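Local coordinates for lipoprotein (Clostridioides difficile, PDB 7RAG) that allosterically activates the CwlD amidase during spore formation, as the GerS lipoprotein that forms a complex with this enzyme, at residues P61-L64 with K65-I69; F104-N107 with Y108-E112; G131-K134 with Y135-K138. All coordinates share one frame; numbering follows the deposited sequence.

Contact 1: P61-L64 with K65-I69; sequences PKHL and KGKSI
A type II beta turn running from Leu64 to Lys67 is closed by Lys67 N, which donates to Leu64 O at 2.8 Å with an N-H...O angle of 160°. Gly66 takes the third position with a positive phi of 84°, as this turn type requires. Just ahead of it, residues 62-64 make a single helix-like coil. Lys65 N finishes that coil, reaching back to Lys62 O at 3.1 Å and approaching from above the carbonyl plane; a second, weak bond goes to Pro61 O. The two turns follow each other directly in the connection between strands 40-58 and 68-71 of an antiparallel sheet, in a protein assigned to the LolA family.

The side chain of Lys67 then folds back over the turn it closes. Its CG lies 3.3 Å from Leu64 O, and the Lys67 and Leu64 side chains cross at about a right angle, Lys67 CD 3.9 Å from Leu64 CD2. A final bend at chi4 (66°) brings NZ to His63 O, 3.2 Å away and nearly in line with that C=O bond. Asn80 OD1 takes another bond from the same ammonium group. Leu64 CD2 in turn lies against one face of the His63 ring, near its rim, while His63 ND1 bonds to Glu54 of the amidase chain. Leu64 also packs on Tyr42 of the second copy of this protein.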
ATOM      1  N   PRO A  61      19.732  -9.877  16.075  1.00 73.95           N
ATOM      2  CA  PRO A  61      20.909 -10.256  15.272  1.00 65.12           C
ATOM      3  C   PRO A  61      21.248  -9.046  14.420  1.00 68.12           C
ATOM      4  O   PRO A  61      20.419  -8.567  13.647  1.00 69.03           O
ATOM      5  CB  PRO A  61      20.440 -11.471  14.451  1.00 63.46           C
ATOM      6  CG  PRO A  61      19.066 -11.807  14.977  1.00 63.99           C
ATOM      7  CD  PRO A  61      18.506 -10.559  15.623  1.00 50.85           C
ATOM      8  N   LYS A  62      22.454  -8.508  14.619  1.00 64.01           N
ATOM      9  CA  LYS A  62      22.784  -7.181  14.092  1.00 65.40           C
ATOM     10  C   LYS A  62      22.498  -7.072  12.598  1.00 63.78           C
ATOM     11  O   LYS A  62      22.012  -6.035  12.119  1.00 63.22           O
ATOM     12  CB  LYS A  62      24.252  -6.860  14.363  1.00 64.33           C
ATOM     13  CG  LYS A  62      24.567  -5.396  14.236  1.00 68.14           C
ATOM     14  CD  LYS A  62      25.510  -5.125  13.103  1.00 72.01           C
ATOM     15  CE  LYS A  62      26.292  -3.850  13.378  1.00 84.06           C
ATOM     16  NZ  LYS A  62      27.109  -3.955  14.641  1.00 83.09           N
ATOM     17  N   HIS A  63      22.774  -8.145  11.853  1.00 62.68           N
ATOM     18  CA  HIS A  63      22.523  -8.163  10.415  1.00 58.45           C
ATOM     19  C   HIS A  63      21.078  -7.784  10.099  1.00 59.90           C
ATOM     20  O   HIS A  63      20.808  -7.120   9.089  1.00 61.78           O
ATOM     21  CB  HIS A  63      22.869  -9.553   9.859  1.00 55.03           C
ATOM     22  CG  HIS A  63      22.287  -9.841   8.511  1.00 60.72           C
ATOM     23  ND1 HIS A  63      21.796 -11.082   8.166  1.00 55.61           N
ATOM     24  CD2 HIS A  63      22.105  -9.050   7.426  1.00 58.94           C
ATOM     25  CE1 HIS A  63      21.334 -11.040   6.930  1.00 56.69           C
ATOM     26  NE2 HIS A  63      21.515  -9.821   6.457  1.00 60.73           N
ATOM     27  N   LEU A  64      20.138  -8.199  10.947  1.00 60.03           N
ATOM     28  CA  LEU A  64      18.725  -8.000  10.657  1.00 57.95           C
ATOM     29  C   LEU A  64      18.144  -6.746  11.290  1.00 55.06           C
ATOM     30  O   LEU A  64      17.016  -6.377  10.952  1.00 53.99           O
ATOM     31  CB  LEU A  64      17.920  -9.206  11.126  1.00 53.05           C
ATOM     32  CG  LEU A  64      18.307 -10.536  10.494  1.00 52.83           C
ATOM     33  CD1 LEU A  64      17.421 -11.632  11.042  1.00 53.34           C
ATOM     34  CD2 LEU A  64      18.241 -10.496   8.997  1.00 47.62           C
ATOM     35  N   LYS A  65      18.888  -6.092  12.179  1.00 55.31           N
ATOM     36  CA  LYS A  65      18.360  -4.989  12.969  1.00 57.63           C
ATOM     37  C   LYS A  65      17.710  -3.954  12.068  1.00 55.81           C
ATOM     38  O   LYS A  65      18.291  -3.539  11.065  1.00 56.95           O
ATOM     39  CB  LYS A  65      19.490  -4.353  13.777  1.00 56.50           C
ATOM     40  CG  LYS A  65      19.083  -3.185  14.656  1.00 61.43           C
ATOM     41  CD  LYS A  65      20.319  -2.440  15.189  1.00 62.20           C
ATOM     42  CE  LYS A  65      19.939  -1.372  16.191  1.00 67.77           C
ATOM     43  NZ  LYS A  65      21.066  -0.432  16.542  1.00 76.97           N
ATOM     44  N   GLY A  66      16.483  -3.569  12.406  1.00 56.22           N
ATOM     45  CA  GLY A  66      15.762  -2.587  11.637  1.00 57.48           C
ATOM     46  C   GLY A  66      15.022  -3.123  10.429  1.00 56.39           C
ATOM     47  O   GLY A  66      14.258  -2.371   9.820  1.00 57.58           O
ATOM     48  N   LYS A  67      15.243  -4.378  10.036  1.00 54.45           N
ATOM     49  CA  LYS A  67      14.419  -4.981   8.995  1.00 58.43           C
ATOM     50  C   LYS A  67      13.050  -5.314   9.567  1.00 56.57           C
ATOM     51  O   LYS A  67      12.911  -5.604  10.757  1.00 55.90           O
ATOM     52  CB  LYS A  67      15.084  -6.231   8.426  1.00 53.22           C
ATOM     53  CG  LYS A  67      16.380  -5.909   7.723  1.00 55.50           C
ATOM     54  CD  LYS A  67      17.182  -7.129   7.451  1.00 55.39           C
ATOM     55  CE  LYS A  67      18.124  -6.917   6.298  1.00 55.11           C
ATOM     56  NZ  LYS A  67      19.142  -5.924   6.625  1.00 57.72           N
ATOM     57  N   SER A  68      12.022  -5.216   8.727  1.00 56.21           N
ATOM     58  CA  SER A  68      10.675  -5.386   9.253  1.00 54.31           C
ATOM     59  C   SER A  68       9.756  -5.999   8.205  1.00 58.74           C
ATOM     60  O   SER A  68      10.027  -5.969   7.001  1.00 53.77           O
ATOM     61  CB  SER A  68      10.095  -4.056   9.770  1.00 63.11           C
ATOM     62  OG  SER A  68       9.978  -3.074   8.744  1.00 64.52           O
ATOM     63  N   ILE A  69       8.674  -6.585   8.703  1.00 55.16           N
ATOM     64  CA  ILE A  69       7.573  -7.067   7.888  1.00 57.08           C
ATOM     65  C   ILE A  69       6.287  -6.526   8.487  1.00 61.56           C
ATOM     66  O   ILE A  69       6.053  -6.660   9.693  1.00 64.75           O
ATOM     67  CB  ILE A  69       7.531  -8.601   7.830  1.00 60.18           C
ATOM     68  CG1 ILE A  69       8.741  -9.134   7.075  1.00 60.75           C
ATOM     69  CG2 ILE A  69       6.262  -9.051   7.165  1.00 57.71           C
ATOM     70  CD1 ILE A  69       8.925 -10.645   7.195  1.00 57.75           C
TER

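Contact 2: F104-N107 with Y108-E112; sequences FIKN and YLQNE
Tyr108 N donates to Phe104 O at 3.1 Å, an i-to-i+4 bond with an N-H...O angle of 163° that closes an alpha-turn, with Lys106 at a positive phi of 79° inside it. Asn107 N points at the same carbonyl, but its bond is long and weak. Phe104 and Tyr108 also meet through their side chains: Phe104 CB touches Tyr108 CD2 at 3.8 Å, and Phe104 O lies near the plane of the tyrosine ring, at its edge. The Phe104 ring itself is turned away from this meeting, with CG between the backbone N and the carbonyl carbon (chi1 58°).

The turn belongs to the long connection that leaves strand 85-90 and enters strand 115-119, passing from one antiparallel sheet of the chain to the other. Phe104 and Tyr108 both pack on Leu141 and Met153 of the second sheet.

Further round, the backbone curls so that Leu109 CB sits 3.6 Å from Lys106 N. Gln110, the centre of an inverse gamma turn, runs beside Lys106 with both side chains pointing the same way; Gln110 NE2 is 3.9 Å from Lys106 CG. Gln110 OE1 stands 3.4 Å from Lys106 O, but both are acceptors, and these two residues meet by van der Waals contact alone. Ile19 of the second copy of this protein packs against both Phe104 and Leu109.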
ATOM      1  N   PHE A 104      -1.053 -14.956  17.616  1.00 64.84           N
ATOM      2  CA  PHE A 104      -1.936 -15.769  18.440  1.00 65.03           C
ATOM      3  C   PHE A 104      -3.373 -15.289  18.474  1.00 70.16           C
ATOM      4  O   PHE A 104      -4.266 -16.124  18.635  1.00 80.97           O
ATOM      5  CB  PHE A 104      -1.421 -15.845  19.884  1.00 61.59           C
ATOM      6  CG  PHE A 104      -1.286 -14.515  20.538  1.00 58.13           C
ATOM      7  CD1 PHE A 104      -2.309 -14.013  21.326  1.00 57.86           C
ATOM      8  CD2 PHE A 104      -0.143 -13.757  20.355  1.00 59.70           C
ATOM      9  CE1 PHE A 104      -2.201 -12.789  21.928  1.00 58.53           C
ATOM     10  CE2 PHE A 104      -0.018 -12.516  20.960  1.00 59.86           C
ATOM     11  CZ  PHE A 104      -1.057 -12.029  21.748  1.00 61.95           C
ATOM     12  N   ILE A 105      -3.637 -13.985  18.346  1.00 65.81           N
ATOM     13  CA  ILE A 105      -5.027 -13.552  18.263  1.00 72.82           C
ATOM     14  C   ILE A 105      -5.640 -14.138  17.007  1.00 76.93           C
ATOM     15  O   ILE A 105      -4.984 -14.226  15.957  1.00 84.16           O
ATOM     16  CB  ILE A 105      -5.185 -12.022  18.236  1.00 73.19           C
ATOM     17  CG1 ILE A 105      -4.307 -11.320  19.269  1.00 69.04           C
ATOM     18  CG2 ILE A 105      -6.657 -11.656  18.461  1.00 70.46           C
ATOM     19  CD1 ILE A 105      -4.514  -9.803  19.274  1.00 66.57           C
ATOM     20  N   LYS A 106      -6.907 -14.513  17.099  1.00 78.77           N
ATOM     21  CA  LYS A 106      -7.762 -14.949  16.002  1.00 88.35           C
ATOM     22  C   LYS A 106      -7.500 -16.391  15.582  1.00 87.39           C
ATOM     23  O   LYS A 106      -8.247 -16.908  14.750  1.00 98.94           O
ATOM     24  CB  LYS A 106      -7.668 -14.045  14.752  1.00 87.46           C
ATOM     25  CG  LYS A 106      -8.426 -12.703  14.850  1.00 87.69           C
ATOM     26  CD  LYS A 106      -8.359 -11.928  13.529  1.00 84.81           C
ATOM     27  CE  LYS A 106      -7.886 -12.814  12.377  1.00 82.14           C
ATOM     28  NZ  LYS A 106      -7.969 -12.109  11.075  1.00 92.25           N
ATOM     29  N   ASN A 107      -6.493 -17.070  16.123  1.00 84.26           N
ATOM     30  CA  ASN A 107      -6.481 -18.527  16.076  1.00 84.06           C
ATOM     31  C   ASN A 107      -6.762 -19.146  17.429  1.00 88.51           C
ATOM     32  O   ASN A 107      -7.492 -20.141  17.511  1.00 91.29           O
ATOM     33  CB  ASN A 107      -5.150 -19.068  15.548  1.00 78.82           C
ATOM     34  CG  ASN A 107      -5.086 -20.600  15.597  1.00 78.91           C
ATOM     35  OD1 ASN A 107      -4.183 -21.184  16.211  1.00 78.15           O
ATOM     36  ND2 ASN A 107      -6.060 -21.251  14.964  1.00 70.00           N
ATOM     37  N   TYR A 108      -6.204 -18.570  18.492  1.00 82.62           N
ATOM     38  CA  TYR A 108      -6.568 -18.955  19.843  1.00 81.05           C
ATOM     39  C   TYR A 108      -7.800 -18.221  20.341  1.00 87.47           C
ATOM     40  O   TYR A 108      -8.344 -18.596  21.384  1.00 88.23           O
ATOM     41  CB  TYR A 108      -5.383 -18.734  20.776  1.00 70.96           C
ATOM     42  CG  TYR A 108      -4.274 -19.680  20.424  1.00 75.48           C
ATOM     43  CD1 TYR A 108      -4.359 -21.034  20.768  1.00 77.00           C
ATOM     44  CD2 TYR A 108      -3.169 -19.250  19.695  1.00 72.44           C
ATOM     45  CE1 TYR A 108      -3.354 -21.934  20.422  1.00 71.90           C
ATOM     46  CE2 TYR A 108      -2.153 -20.138  19.348  1.00 75.72           C
ATOM     47  CZ  TYR A 108      -2.251 -21.481  19.715  1.00 73.51           C
ATOM     48  OH  TYR A 108      -1.246 -22.358  19.367  1.00 71.31           O
ATOM     49  N   LEU A 109      -8.256 -17.204  19.604  1.00 86.58           N
ATOM     50  CA  LEU A 109      -9.562 -16.607  19.862  1.00 93.06           C
ATOM     51  C   LEU A 109     -10.665 -17.437  19.224  1.00100.56           C
ATOM     52  O   LEU A 109     -11.563 -17.937  19.909  1.00104.16           O
ATOM     53  CB  LEU A 109      -9.604 -15.173  19.325  1.00 91.12           C
ATOM     54  CG  LEU A 109     -10.971 -14.497  19.394  1.00 92.31           C
ATOM     55  CD1 LEU A 109     -11.389 -14.256  20.846  1.00 82.23           C
ATOM     56  CD2 LEU A 109     -10.954 -13.202  18.590  1.00 94.13           C
ATOM     57  N   GLN A 110     -10.609 -17.593  17.906  1.00101.53           N
ATOM     58  CA  GLN A 110     -11.648 -18.298  17.155  1.00108.19           C
ATOM     59  C   GLN A 110     -11.429 -19.796  17.357  1.00118.23           C
ATOM     60  O   GLN A 110     -10.719 -20.470  16.607  1.00112.82           O
ATOM     61  CB  GLN A 110     -11.621 -17.874  15.692  1.00107.68           C
ATOM     62  CG  GLN A 110     -11.803 -16.357  15.511  1.00103.41           C
ATOM     63  CD  GLN A 110     -11.566 -15.876  14.083  1.00105.03           C
ATOM     64  OE1 GLN A 110     -11.246 -16.662  13.184  1.00107.05           O
ATOM     65  NE2 GLN A 110     -11.724 -14.574  13.871  1.00102.35           N
ATOM     66  N   ASN A 111     -12.048 -20.314  18.413  1.00146.71           N
ATOM     67  CA  ASN A 111     -11.827 -21.687  18.832  1.00141.93           C
ATOM     68  C   ASN A 111     -12.359 -22.672  17.796  1.00136.85           C
ATOM     69  O   ASN A 111     -13.373 -22.442  17.132  1.00132.66           O
ATOM     70  CB  ASN A 111     -12.485 -21.942  20.195  1.00127.57           C
ATOM     71  N   GLU A 112     -11.661 -23.794  17.693  1.00115.59           N
ATOM     72  CA  GLU A 112     -11.948 -24.865  16.749  1.00113.02           C
ATOM     73  C   GLU A 112     -11.768 -26.152  17.541  1.00109.82           C
ATOM     74  O   GLU A 112     -11.955 -26.172  18.763  1.00111.87           O
ATOM     75  CB  GLU A 112     -11.044 -24.770  15.507  1.00109.90           C
TER

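Contact 3: G131-K134 with Y135-K138; sequences GDNK and YFNK
Asn133 OD1 accepts from Tyr135 N in an Asx turn, with the donor nitrogen in the plane of the amide carbonyl and an N-H...O angle of 158°. The modelled separation between Asn133 OD1 and Tyr135 N, 2.5 Å, is short, and its exact value is doubtful at this resolution. A weak second bond reaches the same oxygen from Phe136 N at 3.3 Å, so one amide oxygen gathers two successive backbone N-H groups. The torsion that allows this sets Asn133 CG anti to the backbone N (chi1 -175°), swinging the amide forward over the chain that follows.

On its nitrogen side the amide runs alongside Phe136, ND2 standing 3.7 Å from Phe136 CD2, with amide and ring planes 77° apart. The next layer is the pair Lys134 and Tyr135. The extended lysine chain follows the tyrosine in the same direction and lays CD over one face of its ring, 4.1 Å from the centroid, in a CH-pi contact displaced toward the rim near Tyr135 CZ. Tyr135 OH is held from beyond the turn by a bond to Ser100 O of the amidase chain, and Asn16 of that chain packs on both Asn133 and Phe136, making the turn part of the interface with the enzyme.

Within its own chain, the Phe136 ring meets that of Phe164. The turn lies between strands 122-128 and 138-144, and enters the latter through a classic beta bulge in which Asn137 and Lys138 both face Leu156 on strand 150-156.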
ATOM      1  N   GLY A 131      -2.414 -28.761   6.690  1.00 83.30           N
ATOM      2  CA  GLY A 131      -1.415 -28.924   5.656  1.00 86.68           C
ATOM      3  C   GLY A 131      -0.498 -30.099   5.886  1.00 91.17           C
ATOM      4  O   GLY A 131       0.259 -30.461   4.972  1.00 97.14           O
ATOM      5  N   ASP A 132      -0.554 -30.704   7.074  1.00 96.31           N
ATOM      6  CA  ASP A 132       0.270 -31.853   7.458  1.00 96.46           C
ATOM      7  C   ASP A 132       1.713 -31.713   6.970  1.00101.24           C
ATOM      8  O   ASP A 132       2.302 -32.650   6.426  1.00101.20           O
ATOM      9  CB  ASP A 132      -0.355 -33.161   6.966  1.00 97.07           C
ATOM     10  N   ASN A 133       2.276 -30.507   7.158  1.00 96.44           N
ATOM     11  CA  ASN A 133       3.714 -30.293   6.994  1.00 84.78           C
ATOM     12  C   ASN A 133       4.445 -31.052   8.096  1.00 79.67           C
ATOM     13  O   ASN A 133       4.083 -30.961   9.274  1.00 78.95           O
ATOM     14  CB  ASN A 133       4.043 -28.790   7.043  1.00 75.74           C
ATOM     15  CG  ASN A 133       5.525 -28.470   6.765  1.00 72.68           C
ATOM     16  OD1 ASN A 133       6.426 -29.083   7.329  1.00 76.01           O
ATOM     17  ND2 ASN A 133       5.773 -27.470   5.916  1.00 71.68           N
ATOM     18  N   LYS A 134       5.453 -31.832   7.705  1.00 74.75           N
ATOM     19  CA  LYS A 134       6.258 -32.562   8.676  1.00 73.98           C
ATOM     20  C   LYS A 134       6.814 -31.631   9.756  1.00 71.33           C
ATOM     21  O   LYS A 134       6.896 -32.013  10.931  1.00 67.98           O
ATOM     22  CB  LYS A 134       7.380 -33.289   7.918  1.00 71.57           C
ATOM     23  CG  LYS A 134       8.563 -33.825   8.723  1.00 70.27           C
ATOM     24  CD  LYS A 134       9.680 -34.180   7.740  1.00 67.55           C
ATOM     25  CE  LYS A 134      10.751 -35.100   8.320  1.00 73.72           C
ATOM     26  NZ  LYS A 134      11.627 -35.649   7.217  1.00 76.76           N
ATOM     27  N   TYR A 135       7.144 -30.394   9.388  1.00 66.92           N
ATOM     28  CA  TYR A 135       7.859 -29.473  10.255  1.00 63.87           C
ATOM     29  C   TYR A 135       6.959 -28.533  11.036  1.00 63.26           C
ATOM     30  O   TYR A 135       7.337 -28.111  12.136  1.00 58.02           O
ATOM     31  CB  TYR A 135       8.840 -28.647   9.422  1.00 62.88           C
ATOM     32  CG  TYR A 135       9.914 -29.495   8.807  1.00 64.90           C
ATOM     33  CD1 TYR A 135      10.952 -29.998   9.586  1.00 56.25           C
ATOM     34  CD2 TYR A 135       9.890 -29.804   7.456  1.00 60.41           C
ATOM     35  CE1 TYR A 135      11.932 -30.771   9.038  1.00 58.60           C
ATOM     36  CE2 TYR A 135      10.869 -30.572   6.895  1.00 56.88           C
ATOM     37  CZ  TYR A 135      11.891 -31.064   7.695  1.00 60.66           C
ATOM     38  OH  TYR A 135      12.886 -31.848   7.160  1.00 60.07           O
ATOM     39  N   PHE A 136       5.804 -28.162  10.485  1.00 67.82           N
ATOM     40  CA  PHE A 136       4.846 -27.286  11.154  1.00 62.72           C
ATOM     41  C   PHE A 136       3.608 -28.118  11.464  1.00 61.45           C
ATOM     42  O   PHE A 136       2.590 -28.021  10.783  1.00 65.56           O
ATOM     43  CB  PHE A 136       4.479 -26.050  10.261  1.00 57.99           C
ATOM     44  CG  PHE A 136       5.642 -25.155   9.920  1.00 60.67           C
ATOM     45  CD1 PHE A 136       5.814 -23.942  10.565  1.00 55.33           C
ATOM     46  CD2 PHE A 136       6.560 -25.525   8.949  1.00 56.50           C
ATOM     47  CE1 PHE A 136       6.870 -23.121  10.241  1.00 53.81           C
ATOM     48  CE2 PHE A 136       7.614 -24.708   8.621  1.00 50.37           C
ATOM     49  CZ  PHE A 136       7.770 -23.511   9.253  1.00 51.79           C
ATOM     50  N   ASN A 137       3.667 -28.887  12.547  1.00 60.48           N
ATOM     51  CA  ASN A 137       2.614 -29.856  12.808  1.00 61.01           C
ATOM     52  C   ASN A 137       1.582 -29.360  13.815  1.00 65.42           C
ATOM     53  O   ASN A 137       0.378 -29.411  13.553  1.00 68.18           O
ATOM     54  CB  ASN A 137       3.220 -31.175  13.278  1.00 66.43           C
ATOM     55  CG  ASN A 137       2.308 -32.332  13.018  1.00 68.91           C
ATOM     56  OD1 ASN A 137       1.948 -32.603  11.866  1.00 68.67           O
ATOM     57  ND2 ASN A 137       1.908 -33.020  14.081  1.00 73.56           N
ATOM     58  N   LYS A 138       2.025 -28.907  14.974  1.00 63.18           N
ATOM     59  CA  LYS A 138       1.114 -28.507  16.030  1.00 63.62           C
ATOM     60  C   LYS A 138       1.628 -27.211  16.627  1.00 64.65           C
ATOM     61  O   LYS A 138       2.839 -27.012  16.744  1.00 62.62           O
ATOM     62  CB  LYS A 138       0.973 -29.612  17.109  1.00 62.64           C
TER

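Following the chain from the N terminus, contact 1 comes first, closing the connection from strand 40-58 into strand 68-71 of the first sheet. Contact 2 lies in the crossing from strand 85-90 to strand 115-119 and so between the two sheets; contact 3 then links strands 122-128 and 138-144 within the second sheet. The three stand in series, none nested within or crossing another. Contacts 2 and 3 come closest, their nearest atoms about 6 Å apart, whereas contact 1 stays about 13 Å from either by the same measure. Contacts 1 and 3 both meet the amidase, and contacts 1 and 2 the second copy of this protein.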